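Local coordinates for endonuclease V isoform X2 (Ciona intestinalis, PDB 6OZI), which probably cleaves nucleic acid strands at sites marked by inosine, as a metal-dependent endonuclease V, a family that evolved from bacterial DNase to eukaryotic RNase, at residues Val58-Pro63 with Pro226-Met231; Lys36-Phe41 with Pro110-Leu115; Lys198-Ser203 with Lys222-Glu227. The protein carries 1 engineered substitution. All blocks are in the same frame, centred on the assembly; numbering follows the deposited sequence.

How the contacts relate
All three contacts involve one mixed sheet. Contact 2 joins the neighbouring strands 37-45 and 112-116 within it, while contact 1 lays the start of helix 227-243 against strand 52-61, the other neighbour of strand 37-45. Their centres lie about 7 Å apart, and their segments interleave along the chain. Contact 3 opens after contact 2 has closed, tying strand 200-206 to the loop that leads into helix 227-243; its centre is about 12 Å from that of contact 1 and 15 Å from that of contact 2. Contacts 1 and 3 end on overlapping segments, sharing Pro226 and Glu227, and both meet the bound DNA. One loop-helix junction thus connects the sheet core to the nucleic acid backbone.

Contact 1: residues Val58-Pro63 with Pro226-Met231; sequences VVLSYP and PEPIKM. With nucleotides of chain D.
Leu60 pushes its forked end into the first turn of helix 227-243, where it meets Glu227, Pro228 and Met231. From CB, which points at the helix, the chain runs to CG, set anti to the carbonyl carbon (chi1 -75°), and there divides. Methyl Leu60 CD1 goes to the proline ring, 4.3 Å from Pro228 CB. Methyl Leu60 CD2 lies 3.6 Å from Glu227 CB, the two side chains crossing nearly at right angles, and 4.4 Å from Met231 CG. Pro228 suits this early helical position, which asks for no amide hydrogen. Two residues back along the strand, the branched Val58 continues the contact: its CG2 is 3.5 Å from Pro228 O and its CG1 4.2 Å from Met231 CB.

Glu227 gives only its aliphatic root to this apolar seam; its carboxylate turns away to Lys230, and Lys230 NZ forms a salt bridge with Glu227 OE2 at 3.0 Å, on the syn lone pair. Lys230 NZ also hydrogen-bonds OP2 of DC11 in chain D at 3.0 Å, as well as Thr223 OG1. A methionine in place of Lys230 would probably leave the Glu227 carboxylate and the DC11 phosphate without their shared cation. The arrangement is that of alpha/beta packing, a helix laid against one face of the central sheet of an RNase H-like fold, here with its first turn beside the DNA backbone.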
loop_
_atom_site.group_PDB
_atom_site.type_symbol
_atom_site.label_atom_id
_atom_site.label_comp_id
_atom_site.label_asym_id
_atom_site.label_seq_id
_atom_site.Cartn_x
_atom_site.Cartn_y
_atom_site.Cartn_z
ATOM N N VAL A 58 5.661 -14.897 14.520
ATOM C CA VAL A 58 5.969 -13.855 15.487
ATOM C C VAL A 58 5.413 -14.277 16.836
ATOM O O VAL A 58 4.487 -15.085 16.926
ATOM C CB VAL A 58 5.381 -12.484 15.085
ATOM C CG1 VAL A 58 6.041 -11.953 13.819
ATOM C CG2 VAL A 58 3.874 -12.598 14.896
ATOM N N VAL A 59 6.007 -13.733 17.896
ATOM C CA VAL A 59 5.465 -13.853 19.241
ATOM C C VAL A 59 5.452 -12.467 19.869
ATOM O O VAL A 59 6.490 -11.793 19.917
ATOM C CB VAL A 59 6.262 -14.831 20.126
ATOM C CG1 VAL A 59 5.591 -14.961 21.489
ATOM C CG2 VAL A 59 6.376 -16.197 19.469
ATOM N N LEU A 60 4.282 -12.060 20.364
ATOM C CA LEU A 60 4.080 -10.795 21.053
ATOM C C LEU A 60 3.669 -11.069 22.491
ATOM O O LEU A 60 2.950 -12.031 22.772
ATOM C CB LEU A 60 2.993 -9.944 20.378
ATOM C CG LEU A 60 3.323 -9.220 19.070
ATOM C CD1 LEU A 60 3.556 -10.191 17.922
ATOM C CD2 LEU A 60 2.214 -8.242 18.721
ATOM N N SER A 61 4.120 -10.214 23.404
ATOM C CA SER A 61 3.705 -10.353 24.789
ATOM C C SER A 61 2.228 -10.011 24.935
ATOM O O SER A 61 1.658 -9.269 24.133
ATOM C CB SER A 61 4.545 -9.462 25.704
ATOM O OG SER A 61 4.459 -8.105 25.311
ATOM N N TYR A 62 1.610 -10.579 25.964
ATOM C CA TYR A 62 0.213 -10.306 26.272
ATOM C C TYR A 62 0.119 -9.853 27.720
ATOM O O TYR A 62 0.656 -10.518 28.606
ATOM C CB TYR A 62 -0.658 -11.545 26.048
ATOM C CG TYR A 62 -2.144 -11.250 26.082
ATOM C CD1 TYR A 62 -2.821 -11.098 27.286
ATOM C CD2 TYR A 62 -2.868 -11.124 24.904
ATOM C CE1 TYR A 62 -4.182 -10.809 27.314
ATOM C CE2 TYR A 62 -4.222 -10.842 24.918
ATOM C CZ TYR A 62 -4.876 -10.689 26.126
ATOM O OH TYR A 62 -6.222 -10.415 26.135
ATOM N N PRO A 63 -0.601 -8.749 27.979
ATOM C CA PRO A 63 -1.383 -7.960 27.017
ATOM C C PRO A 63 -0.667 -6.764 26.388
ATOM O O PRO A 63 -1.323 -5.974 25.710
ATOM C CB PRO A 63 -2.547 -7.465 27.872
ATOM C CG PRO A 63 -1.914 -7.257 29.221
ATOM C CD PRO A 63 -0.828 -8.299 29.364
ATOM N N PRO A 226 -5.625 -7.379 14.331
ATOM C CA PRO A 226 -4.922 -7.598 15.603
ATOM C C PRO A 226 -3.411 -7.682 15.420
ATOM O O PRO A 226 -2.910 -8.167 14.400
ATOM C CB PRO A 226 -5.503 -8.925 16.102
ATOM C CG PRO A 226 -6.857 -8.987 15.481
ATOM C CD PRO A 226 -6.697 -8.365 14.118
ATOM N N GLU A 227 -2.691 -7.219 16.442
ATOM C CA GLU A 227 -1.244 -7.023 16.343
ATOM C C GLU A 227 -0.458 -8.248 15.877
ATOM O O GLU A 227 0.416 -8.086 15.009
ATOM C CB GLU A 227 -0.720 -6.511 17.693
ATOM C CG GLU A 227 -1.190 -5.105 18.041
ATOM C CD GLU A 227 -0.740 -4.070 17.013
ATOM O OE1 GLU A 227 0.470 -3.773 16.946
ATOM O OE2 GLU A 227 -1.600 -3.557 16.270
ATOM N N PRO A 228 -0.669 -9.467 16.399
ATOM C CA PRO A 228 0.161 -10.595 15.922
ATOM C C PRO A 228 -0.037 -10.891 14.443
ATOM O O PRO A 228 0.931 -11.170 13.716
ATOM C CB PRO A 228 -0.294 -11.766 16.805
ATOM C CG PRO A 228 -0.957 -11.130 17.991
ATOM C CD PRO A 228 -1.599 -9.890 17.466
ATOM N N ILE A 229 -1.281 -10.816 13.975
ATOM C CA ILE A 229 -1.557 -10.979 12.552
ATOM C C ILE A 229 -0.881 -9.875 11.755
ATOM O O ILE A 229 -0.207 -10.129 10.747
ATOM C CB ILE A 229 -3.074 -10.993 12.314
ATOM C CG1 ILE A 229 -3.682 -12.238 12.961
ATOM C CG2 ILE A 229 -3.388 -10.886 10.835
ATOM C CD1 ILE A 229 -5.159 -12.210 13.004
ATOM N N LYS A 230 -1.040 -8.633 12.216
ATOM C CA LYS A 230 -0.428 -7.494 11.547
ATOM C C LYS A 230 1.069 -7.705 11.376
ATOM O O LYS A 230 1.625 -7.484 10.291
ATOM C CB LYS A 230 -0.717 -6.217 12.344
ATOM C CG LYS A 230 0.004 -4.986 11.821
ATOM C CD LYS A 230 -0.185 -3.771 12.728
ATOM C CE LYS A 230 -1.650 -3.370 12.820
ATOM N NZ LYS A 230 -1.835 -2.134 13.644
ATOM N N MET A 231 1.735 -8.171 12.434
ATOM C CA MET A 231 3.183 -8.277 12.382
ATOM C C MET A 231 3.626 -9.430 11.485
ATOM O O MET A 231 4.520 -9.258 10.645
ATOM C CB MET A 231 3.740 -8.395 13.798
ATOM C CG MET A 231 3.412 -7.163 14.614
ATOM S SD MET A 231 4.063 -5.707 13.778
ATOM C CE MET A 231 3.511 -4.382 14.852
ATOM P P DC D 11 -0.801 0.999 12.118
ATOM O OP1 DC D 11 -0.367 1.426 13.467
ATOM O OP2 DC D 11 -0.540 -0.372 11.624
ATOM O "O5'" DC D 11 -2.365 1.222 12.069
ATOM C "C5'" DC D 11 -3.044 1.047 10.860
ATOM C "C4'" DC D 11 -4.018 2.175 10.644
ATOM O "O4'" DC D 11 -3.445 3.133 9.741
ATOM C "C3'" DC D 11 -5.318 1.748 10.013
ATOM O "O3'" DC D 11 -6.214 1.417 11.034
ATOM C "C2'" DC D 11 -5.769 2.994 9.256
ATOM C "C1'" DC D 11 -4.454 3.693 8.932
ATOM N N1 DC D 11 -4.021 3.590 7.505
ATOM C C2 DC D 11 -4.610 4.415 6.552
ATOM O O2 DC D 11 -5.505 5.187 6.907
ATOM N N3 DC D 11 -4.190 4.340 5.267
ATOM C C4 DC D 11 -3.218 3.498 4.930
ATOM N N4 DC D 11 -2.834 3.460 3.648
ATOM C C5 DC D 11 -2.598 2.648 5.893
ATOM C C6 DC D 11 -3.023 2.731 7.158
#

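Contact 2: residues Lys36-Phe41 with Pro110-Leu115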
loop_
_atom_site.group_PDB
_atom_site.type_symbol
_atom_site.label_atom_id
_atom_site.label_comp_id
_atom_site.label_asym_id
_atom_site.label_seq_id
_atom_site.Cartn_x
_atom_site.Cartn_y
_atom_site.Cartn_z
ATOM N N LYS A 36 0.287 -15.287 28.397
ATOM C CA LYS A 36 1.432 -14.397 28.542
ATOM C C LYS A 36 2.031 -13.989 27.208
ATOM O O LYS A 36 2.634 -12.917 27.113
ATOM C CB LYS A 36 2.524 -15.058 29.395
ATOM C CG LYS A 36 2.006 -15.739 30.654
ATOM C CD LYS A 36 1.293 -14.774 31.587
ATOM C CE LYS A 36 0.686 -15.505 32.769
ATOM N NZ LYS A 36 -0.287 -14.648 33.496
ATOM N N TYR A 37 1.895 -14.830 26.182
ATOM C CA TYR A 37 2.344 -14.516 24.837
ATOM C C TYR A 37 1.307 -15.006 23.839
ATOM O O TYR A 37 0.648 -16.026 24.061
ATOM C CB TYR A 37 3.692 -15.167 24.512
ATOM C CG TYR A 37 4.818 -14.760 25.430
ATOM C CD1 TYR A 37 5.479 -13.546 25.265
ATOM C CD2 TYR A 37 5.221 -15.592 26.469
ATOM C CE1 TYR A 37 6.515 -13.178 26.113
ATOM C CE2 TYR A 37 6.255 -15.229 27.319
ATOM C CZ TYR A 37 6.894 -14.028 27.133
ATOM O OH TYR A 37 7.918 -13.677 27.971
ATOM N N VAL A 38 1.171 -14.267 22.738
ATOM C CA VAL A 38 0.319 -14.643 21.616
ATOM C C VAL A 38 1.185 -14.738 20.370
ATOM O O VAL A 38 2.030 -13.871 20.121
ATOM C CB VAL A 38 -0.829 -13.638 21.385
ATOM C CG1 VAL A 38 -1.688 -14.084 20.209
ATOM C CG2 VAL A 38 -1.671 -13.478 22.639
ATOM N N GLY A 39 0.974 -15.786 19.587
ATOM C CA GLY A 39 1.721 -16.003 18.368
ATOM C C GLY A 39 0.962 -15.558 17.130
ATOM O O GLY A 39 -0.273 -15.472 17.120
ATOM N N GLY A 40 1.730 -15.235 16.089
ATOM C CA GLY A 40 1.178 -15.008 14.776
ATOM C C GLY A 40 1.960 -15.804 13.750
ATOM O O GLY A 40 3.097 -16.217 13.983
ATOM N N PHE A 41 1.323 -16.031 12.607
ATOM C CA PHE A 41 1.960 -16.755 11.518
ATOM C C PHE A 41 1.294 -16.340 10.220
ATOM O O PHE A 41 0.071 -16.200 10.167
ATOM C CB PHE A 41 1.853 -18.271 11.694
ATOM C CG PHE A 41 2.142 -19.043 10.440
ATOM C CD1 PHE A 41 3.441 -19.372 10.098
ATOM C CD2 PHE A 41 1.113 -19.434 9.596
ATOM C CE1 PHE A 41 3.709 -20.085 8.941
ATOM C CE2 PHE A 41 1.377 -20.145 8.433
ATOM C CZ PHE A 41 2.675 -20.473 8.109
ATOM N N PRO A 110 3.974 -19.284 22.662
ATOM C CA PRO A 110 2.753 -18.635 23.142
ATOM C C PRO A 110 1.701 -19.661 23.525
ATOM O O PRO A 110 1.703 -20.800 23.056
ATOM C CB PRO A 110 2.301 -17.804 21.937
ATOM C CG PRO A 110 2.817 -18.560 20.765
ATOM C CD PRO A 110 4.112 -19.199 21.197
ATOM N N GLN A 111 0.788 -19.230 24.398
ATOM C CA GLN A 111 -0.313 -20.098 24.789
ATOM C C GLN A 111 -1.359 -20.223 23.694
ATOM O O GLN A 111 -2.177 -21.144 23.750
ATOM C CB GLN A 111 -0.986 -19.586 26.068
ATOM C CG GLN A 111 -0.153 -19.708 27.337
ATOM C CD GLN A 111 0.962 -18.678 27.403
ATOM O OE1 GLN A 111 0.837 -17.566 26.882
ATOM N NE2 GLN A 111 2.063 -19.047 28.042
ATOM N N VAL A 112 -1.345 -19.333 22.703
ATOM C CA VAL A 112 -2.343 -19.334 21.635
ATOM C C VAL A 112 -1.770 -18.604 20.425
ATOM O O VAL A 112 -1.027 -17.628 20.567
ATOM C CB VAL A 112 -3.666 -18.689 22.115
ATOM C CG1 VAL A 112 -3.433 -17.253 22.567
ATOM C CG2 VAL A 112 -4.709 -18.732 21.013
ATOM N N PHE A 113 -2.110 -19.095 19.230
ATOM C CA PHE A 113 -1.808 -18.434 17.968
ATOM C C PHE A 113 -3.063 -17.835 17.338
ATOM O O PHE A 113 -4.123 -18.471 17.309
ATOM C CB PHE A 113 -1.188 -19.412 16.968
ATOM C CG PHE A 113 0.259 -19.698 17.209
ATOM C CD1 PHE A 113 0.642 -20.687 18.093
ATOM C CD2 PHE A 113 1.241 -19.001 16.523
ATOM C CE1 PHE A 113 1.978 -20.973 18.308
ATOM C CE2 PHE A 113 2.590 -19.281 16.735
ATOM C CZ PHE A 113 2.955 -20.270 17.632
ATOM N N LEU A 114 -2.927 -16.633 16.792
ATOM C CA LEU A 114 -3.912 -16.090 15.864
ATOM C C LEU A 114 -3.494 -16.446 14.443
ATOM O O LEU A 114 -2.358 -16.179 14.039
ATOM C CB LEU A 114 -4.040 -14.569 15.992
ATOM C CG LEU A 114 -4.289 -14.006 17.392
ATOM C CD1 LEU A 114 -4.505 -12.495 17.330
ATOM C CD2 LEU A 114 -5.470 -14.699 18.061
ATOM N N LEU A 115 -4.398 -17.072 13.701
ATOM C CA LEU A 115 -4.135 -17.495 12.336
ATOM C C LEU A 115 -5.121 -16.819 11.391
ATOM O O LEU A 115 -6.297 -16.640 11.730
ATOM C CB LEU A 115 -4.229 -19.019 12.217
ATOM C CG LEU A 115 -3.173 -19.771 13.033
ATOM C CD1 LEU A 115 -3.397 -21.272 12.968
ATOM C CD2 LEU A 115 -1.767 -19.403 12.550
HETATM O O HOH W 1 -0.967 -14.341 12.452
#
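Strands 37-45 and 112-116 run parallel, their local axes 33° apart, and Gly39 bonds to both sides of Phe113: its N gives a nearly straight bond to Val112 O (2.9 Å), and its O accepts from Leu114 N (2.9 Å). Beyond it the strands diverge, and a water takes the N-H of Phe41 while lying 2.8 Å from Leu114 O. At the other end Gln111 folds back, bent at chi2 (74°), to bring its amide oxygen to the edge of the neighbouring strand. Gln111 OE1 accepts two backbone donors: Tyr37 N at 3.0 Å, in the carbonyl plane, and Lys36 N at 2.8 Å, well above that plane (56°). A glutamine is long enough for its oxygen to meet both amides, while its own N bonds to Tyr37 O.

Gly39 has no room for a side chain, since a CB would overlap both the Phe113 ring and Pro110. Instead, Phe113 CD2 comes to 3.5 Å from Gly39 C, and Pro110 CG covers one face of that ring, offset toward its rim. Further along, Leu115 CD2 meets Phe41 CB at 3.9 Å.

Pro110, Phe113 and Phe41 look toward helix 86-104, where Phe41 meets Phe94 edge-to-face; on the other face of the sheet Leu114 meets helix 227-243. Strand 52-61 flanks strand 37-45, and strand 140-144 flanks strand 112-116.

Contact 3: residues Lys198-Ser203 with Lys222-Glu227. With nucleotides of chain D.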
loop_
_atom_site.group_PDB
_atom_site.type_symbol
_atom_site.label_atom_id
_atom_site.label_comp_id
_atom_site.label_asym_id
_atom_site.label_seq_id
_atom_site.Cartn_x
_atom_site.Cartn_y
_atom_site.Cartn_z
ATOM N N LYS A 198 -15.807 -1.873 9.499
ATOM C CA LYS A 198 -15.818 -3.174 8.851
ATOM C C LYS A 198 -15.495 -4.263 9.866
ATOM O O LYS A 198 -14.394 -4.262 10.433
ATOM C CB LYS A 198 -14.819 -3.196 7.706
ATOM C CG LYS A 198 -15.042 -4.283 6.680
ATOM C CD LYS A 198 -14.168 -4.049 5.446
ATOM C CE LYS A 198 -14.196 -5.243 4.494
ATOM N NZ LYS A 198 -15.516 -5.390 3.807
ATOM N N PRO A 199 -16.394 -5.208 10.117
ATOM C CA PRO A 199 -16.109 -6.242 11.114
ATOM C C PRO A 199 -15.047 -7.215 10.625
ATOM O O PRO A 199 -14.767 -7.326 9.427
ATOM C CB PRO A 199 -17.458 -6.940 11.291
ATOM C CG PRO A 199 -18.157 -6.722 9.978
ATOM C CD PRO A 199 -17.727 -5.363 9.509
ATOM N N ILE A 200 -14.430 -7.905 11.584
ATOM C CA ILE A 200 -13.626 -9.085 11.295
ATOM C C ILE A 200 -14.347 -10.278 11.904
ATOM O O ILE A 200 -15.241 -10.132 12.740
ATOM C CB ILE A 200 -12.174 -8.988 11.817
ATOM C CG1 ILE A 200 -12.153 -8.898 13.346
ATOM C CG2 ILE A 200 -11.438 -7.811 11.171
ATOM C CD1 ILE A 200 -10.772 -8.744 13.930
ATOM N N PHE A 201 -13.958 -11.475 11.479
ATOM C CA PHE A 201 -14.729 -12.676 11.779
ATOM C C PHE A 201 -13.864 -13.659 12.554
ATOM O O PHE A 201 -12.907 -14.221 12.012
ATOM C CB PHE A 201 -15.280 -13.270 10.491
ATOM C CG PHE A 201 -15.963 -12.250 9.636
ATOM C CD1 PHE A 201 -17.258 -11.844 9.924
ATOM C CD2 PHE A 201 -15.289 -11.645 8.581
ATOM C CE1 PHE A 201 -17.882 -10.890 9.152
ATOM C CE2 PHE A 201 -15.909 -10.674 7.810
ATOM C CZ PHE A 201 -17.205 -10.293 8.097
ATOM N N VAL A 202 -14.210 -13.860 13.819
ATOM C CA VAL A 202 -13.438 -14.682 14.737
ATOM C C VAL A 202 -14.149 -16.013 14.893
ATOM O O VAL A 202 -15.352 -16.053 15.168
ATOM C CB VAL A 202 -13.283 -13.983 16.098
ATOM C CG1 VAL A 202 -12.503 -14.868 17.082
ATOM C CG2 VAL A 202 -12.623 -12.637 15.922
ATOM N N SER A 203 -13.417 -17.101 14.728
ATOM C CA SER A 203 -13.956 -18.420 15.002
ATOM C C SER A 203 -12.963 -19.173 15.868
ATOM O O SER A 203 -11.768 -18.858 15.892
ATOM C CB SER A 203 -14.267 -19.214 13.713
ATOM O OG SER A 203 -13.169 -19.230 12.819
ATOM N N LYS A 222 -5.285 -3.187 18.538
ATOM C CA LYS A 222 -5.039 -1.751 18.519
ATOM C C LYS A 222 -5.752 -1.087 17.352
ATOM O O LYS A 222 -6.490 -0.115 17.543
ATOM C CB LYS A 222 -3.532 -1.454 18.449
ATOM C CG LYS A 222 -2.757 -1.828 19.700
ATOM C CD LYS A 222 -1.294 -1.421 19.598
ATOM C CE LYS A 222 -0.520 -1.837 20.844
ATOM N NZ LYS A 222 0.955 -1.631 20.708
ATOM N N THR A 223 -5.562 -1.611 16.144
ATOM C CA THR A 223 -6.315 -1.248 14.957
ATOM C C THR A 223 -7.126 -2.470 14.515
ATOM O O THR A 223 -7.198 -3.473 15.230
ATOM C CB THR A 223 -5.359 -0.740 13.870
ATOM O OG1 THR A 223 -4.424 -1.768 13.528
ATOM C CG2 THR A 223 -4.592 0.481 14.373
ATOM N N ARG A 224 -7.736 -2.389 13.328
ATOM C CA ARG A 224 -8.663 -3.435 12.899
ATOM C C ARG A 224 -7.992 -4.805 12.881
ATOM O O ARG A 224 -8.568 -5.797 13.346
ATOM C CB ARG A 224 -9.238 -3.107 11.518
ATOM C CG ARG A 224 -10.273 -4.116 11.026
ATOM C CD ARG A 224 -10.763 -3.783 9.617
ATOM N NE ARG A 224 -11.691 -4.786 9.093
ATOM C CZ ARG A 224 -11.401 -5.660 8.130
ATOM N NH1 ARG A 224 -10.206 -5.661 7.566
ATOM N NH2 ARG A 224 -12.312 -6.533 7.724
ATOM N N ILE A 225 -6.786 -4.885 12.332
ATOM C CA ILE A 225 -6.053 -6.145 12.238
ATOM C C ILE A 225 -5.297 -6.354 13.549
ATOM O O ILE A 225 -4.373 -5.580 13.842
ATOM C CB ILE A 225 -5.092 -6.148 11.046
ATOM C CG1 ILE A 225 -5.817 -5.707 9.768
ATOM C CG2 ILE A 225 -4.477 -7.513 10.879
ATOM C CD1 ILE A 225 -7.018 -6.540 9.425
ATOM N N PRO A 226 -5.625 -7.379 14.331
ATOM C CA PRO A 226 -4.922 -7.598 15.603
ATOM C C PRO A 226 -3.411 -7.682 15.420
ATOM O O PRO A 226 -2.910 -8.167 14.400
ATOM C CB PRO A 226 -5.503 -8.925 16.102
ATOM C CG PRO A 226 -6.857 -8.987 15.481
ATOM C CD PRO A 226 -6.697 -8.365 14.118
ATOM N N GLU A 227 -2.691 -7.219 16.442
ATOM C CA GLU A 227 -1.244 -7.023 16.343
ATOM C C GLU A 227 -0.458 -8.248 15.877
ATOM O O GLU A 227 0.416 -8.086 15.009
ATOM C CB GLU A 227 -0.720 -6.511 17.693
ATOM C CG GLU A 227 -1.190 -5.105 18.041
ATOM C CD GLU A 227 -0.740 -4.070 17.013
ATOM O OE1 GLU A 227 0.470 -3.773 16.946
ATOM O OE2 GLU A 227 -1.600 -3.557 16.270
ATOM P P DA D 12 -7.370 0.339 10.772
ATOM O OP1 DA D 12 -8.088 0.198 12.059
ATOM O OP2 DA D 12 -6.770 -0.843 10.107
ATOM O "O5'" DA D 12 -8.325 1.057 9.711
ATOM C "C5'" DA D 12 -9.223 2.069 10.141
ATOM C "C4'" DA D 12 -9.929 2.685 8.957
ATOM O "O4'" DA D 12 -8.960 3.385 8.152
ATOM C "C3'" DA D 12 -10.594 1.691 8.020
ATOM O "O3'" DA D 12 -11.947 1.494 8.410
ATOM C "C2'" DA D 12 -10.507 2.395 6.668
ATOM C "C1'" DA D 12 -9.199 3.158 6.779
ATOM N N9 DA D 12 -8.064 2.436 6.217
ATOM C C8 DA D 12 -7.306 1.474 6.822
ATOM N N7 DA D 12 -6.346 0.999 6.061
ATOM C C5 DA D 12 -6.494 1.692 4.876
ATOM C C6 DA D 12 -5.792 1.651 3.661
ATOM N N6 DA D 12 -4.748 0.852 3.437
ATOM N N1 DA D 12 -6.203 2.475 2.683
ATOM C C2 DA D 12 -7.248 3.282 2.916
ATOM N N3 DA D 12 -7.987 3.407 4.006
ATOM C C4 DA D 12 -7.552 2.579 4.959
ATOM P P DG D 13 -12.767 0.220 7.879
ATOM O OP1 DG D 13 -14.134 0.261 8.438
ATOM O OP2 DG D 13 -11.907 -0.966 8.061
ATOM O "O5'" DG D 13 -12.887 0.453 6.316
ATOM C "C5'" DG D 13 -13.733 1.461 5.811
ATOM C "C4'" DG D 13 -13.655 1.474 4.305
ATOM O "O4'" DG D 13 -12.280 1.648 3.901
ATOM C "C3'" DG D 13 -14.108 0.167 3.654
ATOM O "O3'" DG D 13 -15.332 0.357 2.997
ATOM C "C2'" DG D 13 -12.995 -0.185 2.662
ATOM C "C1'" DG D 13 -12.140 1.069 2.640
ATOM N N9 DG D 13 -10.743 0.778 2.378
ATOM C C8 DG D 13 -9.834 0.174 3.216
ATOM N N7 DG D 13 -8.654 0.018 2.671
ATOM C C5 DG D 13 -8.803 0.547 1.394
ATOM C C6 DG D 13 -7.876 0.655 0.331
ATOM O O6 DG D 13 -6.687 0.300 0.305
ATOM N N1 DG D 13 -8.449 1.253 -0.790
ATOM C C2 DG D 13 -9.752 1.684 -0.874
ATOM N N2 DG D 13 -10.130 2.233 -2.032
ATOM N N3 DG D 13 -10.626 1.580 0.109
ATOM C C4 DG D 13 -10.086 1.005 1.205
ATOM P P DC D 11 -0.801 0.999 12.118
ATOM O OP1 DC D 11 -0.367 1.426 13.467
ATOM O OP2 DC D 11 -0.540 -0.372 11.624
ATOM O "O5'" DC D 11 -2.365 1.222 12.069
ATOM C "C5'" DC D 11 -3.044 1.047 10.860
ATOM C "C4'" DC D 11 -4.018 2.175 10.644
ATOM O "O4'" DC D 11 -3.445 3.133 9.741
ATOM C "C3'" DC D 11 -5.318 1.748 10.013
ATOM O "O3'" DC D 11 -6.214 1.417 11.034
ATOM C "C2'" DC D 11 -5.769 2.994 9.256
ATOM C "C1'" DC D 11 -4.454 3.693 8.932
ATOM N N1 DC D 11 -4.021 3.590 7.505
ATOM C C2 DC D 11 -4.610 4.415 6.552
ATOM O O2 DC D 11 -5.505 5.187 6.907
ATOM N N3 DC D 11 -4.190 4.340 5.267
ATOM C C4 DC D 11 -3.218 3.498 4.930
ATOM N N4 DC D 11 -2.834 3.460 3.648
ATOM C C5 DC D 11 -2.598 2.648 5.893
ATOM C C6 DC D 11 -3.023 2.731 7.158
#
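Arg224 and Lys198 meet where this RNase H-like nuclease grips the DNA backbone, between the start of strand 200-206 and the loop joining helix 210-219 to helix 227-243. Two main-chain amides hold phosphates: Arg224 N donates to OP1 of DA12 in chain D (2.9 Å), and Lys198 N to OP1 of the next nucleotide, DG13 in chain D (2.9 Å). Such contacts hold the backbone without reading a base.

The hydrogen bonds of the Arg224 guanidinium go to protein carbonyls and join the two segments, although OP2 of DG13 in chain D lies close by, so its charge probably still favours the phosphate. With CG anti to the backbone N (chi1 -177°) and the chain extended as far as NE, it crosses to the residues leading into the strand. Arg224 NE gives Lys198 O a fairly straight bond of 3.1 Å, arriving from above the plane of that carbonyl although the oxygen itself lies in the guanidinium plane. Arg224 NH2 reaches Pro199 O, also at 3.1 Å, and makes a further bond to Lys145 O. Arginine suits the place because NE and NH2 present N-H groups side by side to the successive carbonyls of Lys198 and Pro199.

Both faces of the guanidinium are packed. Ile200 CG2 sits 3.5 Å above one face of the Arg224 group, and Lys198 CD covers the opposite one, both offset toward the rim. This aliphatic packing, with the hydrogen bonds, probably limits rotation of the group. Lys198 NZ makes a salt bridge with another DNA phosphate. At its other branch, Ile200 meets the proline that precedes helix 227-243, with Ile200 CD1 4.1 Å from the ring atom Pro226 CD.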